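Local coordinates for chitin elicitor-binding protein (Oryza sativa subsp. japonica, PDB 5JCD) that binds chitin oligosaccharide elicitors through its LysM ectodomain, the part held in this chain, and helps relay the signal for plant defense responses, at residues A[11-16]-A[134-139]; A[169-174]-A[189-194]. All coordinates share one frame; numbering follows the deposited sequence.

Contact 1 (A[11-16]-A[134-139])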
# COMPACT_ATOMS: atom_id res chain seq x y z
N THR A 11 -0.98 -12.40 13.27
CA THR A 11 -1.49 -13.01 12.03
C THR A 11 -0.73 -12.44 10.84
O THR A 11 -0.54 -11.23 10.72
CB THR A 11 -3.00 -12.75 11.83
OG1 THR A 11 -3.74 -13.40 12.87
CG2 THR A 11 -3.47 -13.27 10.45
N THR A 12 -0.34 -13.33 9.95
CA THR A 12 0.34 -12.94 8.75
C THR A 12 -0.46 -13.40 7.54
O THR A 12 -0.95 -14.53 7.52
CB THR A 12 1.79 -13.52 8.79
OG1 THR A 12 2.72 -12.47 9.10
CG2 THR A 12 2.17 -14.23 7.51
N CYS A 13 -0.58 -12.52 6.53
CA CYS A 13 -1.22 -12.83 5.25
C CYS A 13 -0.57 -12.03 4.11
O CYS A 13 0.34 -11.24 4.34
CB CYS A 13 -2.75 -12.55 5.28
SG CYS A 13 -3.26 -10.78 5.56
N LYS A 14 -1.01 -12.28 2.88
CA LYS A 14 -0.55 -11.53 1.72
C LYS A 14 -1.47 -10.32 1.37
O LYS A 14 -2.68 -10.48 1.24
CB LYS A 14 -0.41 -12.49 0.52
CG LYS A 14 0.50 -11.95 -0.58
CD LYS A 14 0.84 -13.01 -1.63
CE LYS A 14 -0.09 -13.00 -2.84
NZ LYS A 14 -1.25 -13.95 -2.74
N SER A 15 -0.89 -9.13 1.21
CA SER A 15 -1.63 -7.93 0.81
C SER A 15 -0.90 -7.24 -0.32
O SER A 15 0.12 -7.74 -0.80
CB SER A 15 -1.72 -6.93 1.97
OG SER A 15 -2.50 -7.40 3.04
N ALA A 16 -1.42 -6.09 -0.75
CA ALA A 16 -0.78 -5.30 -1.80
C ALA A 16 -1.10 -3.81 -1.72
O ALA A 16 -2.12 -3.42 -1.15
CB ALA A 16 -1.16 -5.84 -3.20
N CYS A 134 -2.61 -2.41 5.47
CA CYS A 134 -3.08 -3.71 5.06
C CYS A 134 -3.98 -4.28 6.13
O CYS A 134 -4.19 -3.66 7.17
CB CYS A 134 -1.90 -4.67 4.80
SG CYS A 134 -0.80 -4.98 6.22
N SER A 135 -4.51 -5.46 5.85
CA SER A 135 -5.32 -6.18 6.81
C SER A 135 -5.35 -7.64 6.40
O SER A 135 -5.07 -7.98 5.24
CB SER A 135 -6.75 -5.65 6.84
OG SER A 135 -7.54 -6.36 7.78
N CYS A 136 -5.72 -8.49 7.35
CA CYS A 136 -5.96 -9.88 7.01
C CYS A 136 -7.42 -10.24 7.33
O CYS A 136 -7.76 -11.42 7.36
CB CYS A 136 -4.98 -10.79 7.75
SG CYS A 136 -3.19 -10.40 7.54
N ASP A 137 -8.27 -9.24 7.59
CA ASP A 137 -9.68 -9.49 7.90
C ASP A 137 -10.30 -10.17 6.71
O ASP A 137 -9.94 -9.87 5.57
CB ASP A 137 -10.48 -8.20 8.12
CG ASP A 137 -10.17 -7.51 9.44
OD1 ASP A 137 -9.77 -8.19 10.41
OD2 ASP A 137 -10.33 -6.27 9.50
N LYS A 138 -11.22 -11.09 6.97
CA LYS A 138 -12.07 -11.65 5.93
C LYS A 138 -13.17 -10.64 5.54
O LYS A 138 -13.43 -9.67 6.27
CB LYS A 138 -12.70 -12.95 6.43
CG LYS A 138 -11.70 -14.11 6.51
CD LYS A 138 -12.27 -15.33 7.22
CE LYS A 138 -11.17 -16.40 7.43
NZ LYS A 138 -11.29 -17.61 6.55
N GLU A 139 -13.77 -10.85 4.38
CA GLU A 139 -14.90 -10.02 3.97
C GLU A 139 -16.19 -10.85 4.00
O GLU A 139 -16.42 -11.69 3.11
CB GLU A 139 -14.66 -9.41 2.59
CG GLU A 139 -15.71 -8.37 2.18
CD GLU A 139 -15.90 -7.30 3.24
OE1 GLU A 139 -17.02 -6.77 3.36
OE2 GLU A 139 -14.92 -6.98 3.95
O HOH W 1 -4.55 -9.27 2.39
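Ser15 OG and Ser135 O are linked across the contact by one water, 2.8 Å from Ser15 OG and 3.2 Å from Ser135 O. The water donates to Ser135 O and also to the carbonyl oxygen of Lys14, so it is held at three points and tied twice to segment 11-16. Beside it the side chain of Ser15 lies against Cys134, with Ser15 OG 3.3 Å from Cys134 CB. The covalent tie is the disulfide between Cys13 SG and Cys136 SG, 2.0 Å long, whose torsion of -94° gives it left-handed chirality. Cys13 SG sits in the crowded position between its own backbone N and carbonyl carbon (chi1 63°), where it closes the disulfide and lies 3.3 Å from Ser135 O. On the far side from Ser15, the methyl Thr11 CG2 rests on Cys136 CB at 4.0 Å, while Thr11 OG1 turns to Ala8. Ser135 OG accepts from Asp137 N over 3.0 Å in an ST turn and is also hydrogen-bonded to Thr4 O, which fixes the rotation of this hydroxyl and sets the turn of the chain around Cys136. Strand 63-72 pairs with 11-16, and its Cys70 is disulfide-bonded to Cys134. Cys134 and Cys136, each bonded to a different strand of the sheet, are the two cysteines of a Cys-X-Cys pair, the disulfide-linked motif that separates successive LysM domains in plant LysM receptor ectodomains.

Contact 2 (A[169-174]-A[189-194])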
# COMPACT_ATOMS: atom_id res chain seq x y z
N SER A 169 -21.36 -1.56 -2.05
CA SER A 169 -21.63 -1.41 -0.61
C SER A 169 -20.54 -2.04 0.24
O SER A 169 -20.22 -1.54 1.33
CB SER A 169 -23.02 -1.93 -0.22
OG SER A 169 -23.22 -3.25 -0.65
N THR A 170 -20.01 -3.17 -0.23
CA THR A 170 -18.82 -3.75 0.39
C THR A 170 -17.68 -2.72 0.43
O THR A 170 -17.03 -2.51 1.45
CB THR A 170 -18.34 -5.02 -0.36
OG1 THR A 170 -19.27 -6.09 -0.15
CG2 THR A 170 -17.00 -5.44 0.13
N LEU A 171 -17.44 -2.07 -0.70
CA LEU A 171 -16.39 -1.07 -0.76
C LEU A 171 -16.72 0.04 0.23
O LEU A 171 -15.86 0.46 0.99
CB LEU A 171 -16.22 -0.52 -2.18
CG LEU A 171 -14.99 0.37 -2.43
CD1 LEU A 171 -13.74 -0.47 -2.19
CD2 LEU A 171 -14.98 0.93 -3.85
N LEU A 172 -17.98 0.46 0.25
CA LEU A 172 -18.45 1.55 1.11
C LEU A 172 -18.46 1.24 2.60
O LEU A 172 -18.05 2.08 3.40
CB LEU A 172 -19.85 2.00 0.68
CG LEU A 172 -19.84 2.63 -0.71
CD1 LEU A 172 -21.24 2.89 -1.29
CD2 LEU A 172 -18.96 3.87 -0.72
N THR A 173 -18.88 0.04 2.99
CA THR A 173 -18.89 -0.29 4.42
C THR A 173 -17.48 -0.55 4.93
O THR A 173 -17.13 -0.17 6.04
CB THR A 173 -19.78 -1.51 4.74
OG1 THR A 173 -19.23 -2.68 4.12
CG2 THR A 173 -21.20 -1.28 4.23
N ARG A 174 -16.69 -1.25 4.13
CA ARG A 174 -15.32 -1.53 4.49
C ARG A 174 -14.56 -0.22 4.71
O ARG A 174 -13.73 -0.10 5.60
CB ARG A 174 -14.64 -2.37 3.40
CG ARG A 174 -13.21 -2.76 3.70
CD ARG A 174 -13.16 -3.70 4.88
NE ARG A 174 -11.83 -3.76 5.48
CZ ARG A 174 -11.54 -4.47 6.57
NH1 ARG A 174 -12.48 -5.18 7.17
NH2 ARG A 174 -10.30 -4.46 7.04
N LEU A 189 -8.21 3.85 -0.31
CA LEU A 189 -9.23 2.86 -0.04
C LEU A 189 -8.64 1.46 0.22
O LEU A 189 -7.68 1.04 -0.43
CB LEU A 189 -10.19 2.80 -1.24
CG LEU A 189 -11.03 4.04 -1.61
CD1 LEU A 189 -11.99 3.75 -2.76
CD2 LEU A 189 -11.83 4.51 -0.43
N ASP A 190 -9.25 0.75 1.16
CA ASP A 190 -8.97 -0.65 1.45
C ASP A 190 -9.94 -1.48 0.61
O ASP A 190 -11.12 -1.55 0.92
CB ASP A 190 -9.19 -0.95 2.94
CG ASP A 190 -9.06 -2.45 3.30
OD1 ASP A 190 -8.82 -3.29 2.40
OD2 ASP A 190 -9.21 -2.79 4.49
N VAL A 191 -9.43 -2.07 -0.46
CA VAL A 191 -10.25 -2.87 -1.38
C VAL A 191 -10.11 -4.37 -1.13
O VAL A 191 -9.04 -4.95 -1.36
CB VAL A 191 -9.85 -2.57 -2.82
CG1 VAL A 191 -10.82 -3.21 -3.77
CG2 VAL A 191 -9.85 -1.07 -3.04
N PRO A 192 -11.17 -5.02 -0.63
CA PRO A 192 -11.04 -6.46 -0.36
C PRO A 192 -11.24 -7.33 -1.62
O PRO A 192 -12.37 -7.70 -1.94
CB PRO A 192 -12.14 -6.72 0.67
CG PRO A 192 -13.07 -5.56 0.60
CD PRO A 192 -12.52 -4.53 -0.34
N LEU A 193 -10.16 -7.65 -2.30
CA LEU A 193 -10.22 -8.48 -3.51
C LEU A 193 -10.67 -9.89 -3.16
O LEU A 193 -10.03 -10.58 -2.35
CB LEU A 193 -8.86 -8.54 -4.23
CG LEU A 193 -8.39 -7.40 -5.12
CD1 LEU A 193 -8.74 -6.04 -4.57
CD2 LEU A 193 -6.90 -7.52 -5.38
N PRO A 194 -11.78 -10.32 -3.80
CA PRO A 194 -12.47 -11.60 -3.61
C PRO A 194 -11.49 -12.74 -3.75
O PRO A 194 -11.62 -13.76 -3.07
CB PRO A 194 -13.49 -11.66 -4.75
CG PRO A 194 -13.39 -10.38 -5.48
CD PRO A 194 -12.42 -9.48 -4.82
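The guanidinium of Arg174 meets the carboxylate of Asp190 at its NE/NH2 edge, the two planes standing nearly perpendicular, 88° apart. Both nitrogens reach a single oxygen in this side-on salt bridge: Arg174 NE lies 3.0 Å from Asp190 OD2, and Arg174 NH2 lies 3.2 Å from the same Asp190 OD2. The NE bond is the straighter one and comes to the oxygen from above the carboxylate plane, whereas NH2 arrives nearly end-on to the C-O bond. A bend in the arginine chain (chi2 66°) brings the NE/NH2 edge to Asp190, and on the way Arg174 CG passes Pro192 CG at 4.2 Å. Asp190 OD1, the other oxygen of this buried carboxylate, is hydrogen-bonded to His146, and Arg174 NH2 has a second carboxylate partner in Asp137. With an alanine in place of Arg174, Asp190 OD2 and Asp137 would probably lose the positive group they share, and one flank of the Pro192 ring would probably be uncovered. One turn earlier, Thr170 CG2 touches Pro192 CG at 4.0 Å, the two side chains running past each other in opposite senses. Next along the helix, Leu171 forks into the core: its CD1 lies 4.0 Å from Val191 CG2, and its CD2 lies 4.3 Å from Leu189 CD1. Helix segment and strand approach to 8.3 Å between axes at 134°. Leu171 also packs on Ile160 and Ala161 of helix 157-163, and strand 188-193 pairs antiparallel with 145-150, completing the beta-alpha-alpha-beta fold of the LysM 2 domain.

In the fold
Contact 1 pins the disulfide-bonded linker to strand 12-20, and contact 2 lies in the LysM 2 domain that follows; their centres are about 13 Å apart. A salt bridge joins them directly, Asp137 OD2 to Arg174 NH2 at 3.1 Å, and Glu139 packs beside Thr170. His146 makes a second bridge: its NE2 bonds to Asp137 O and its ND1 to Asp190 OD1, consistent with a positively charged imidazole. Contact 1 is remote from the chitin sites. Contact 2 lies close to experimentally known chitin-binding residues of LysM 2: the side chains of Leu189 and the chitin-binding Leu183 are about 4 Å apart, those of Leu171 and the chitin-binding Ser158 about 8 Å.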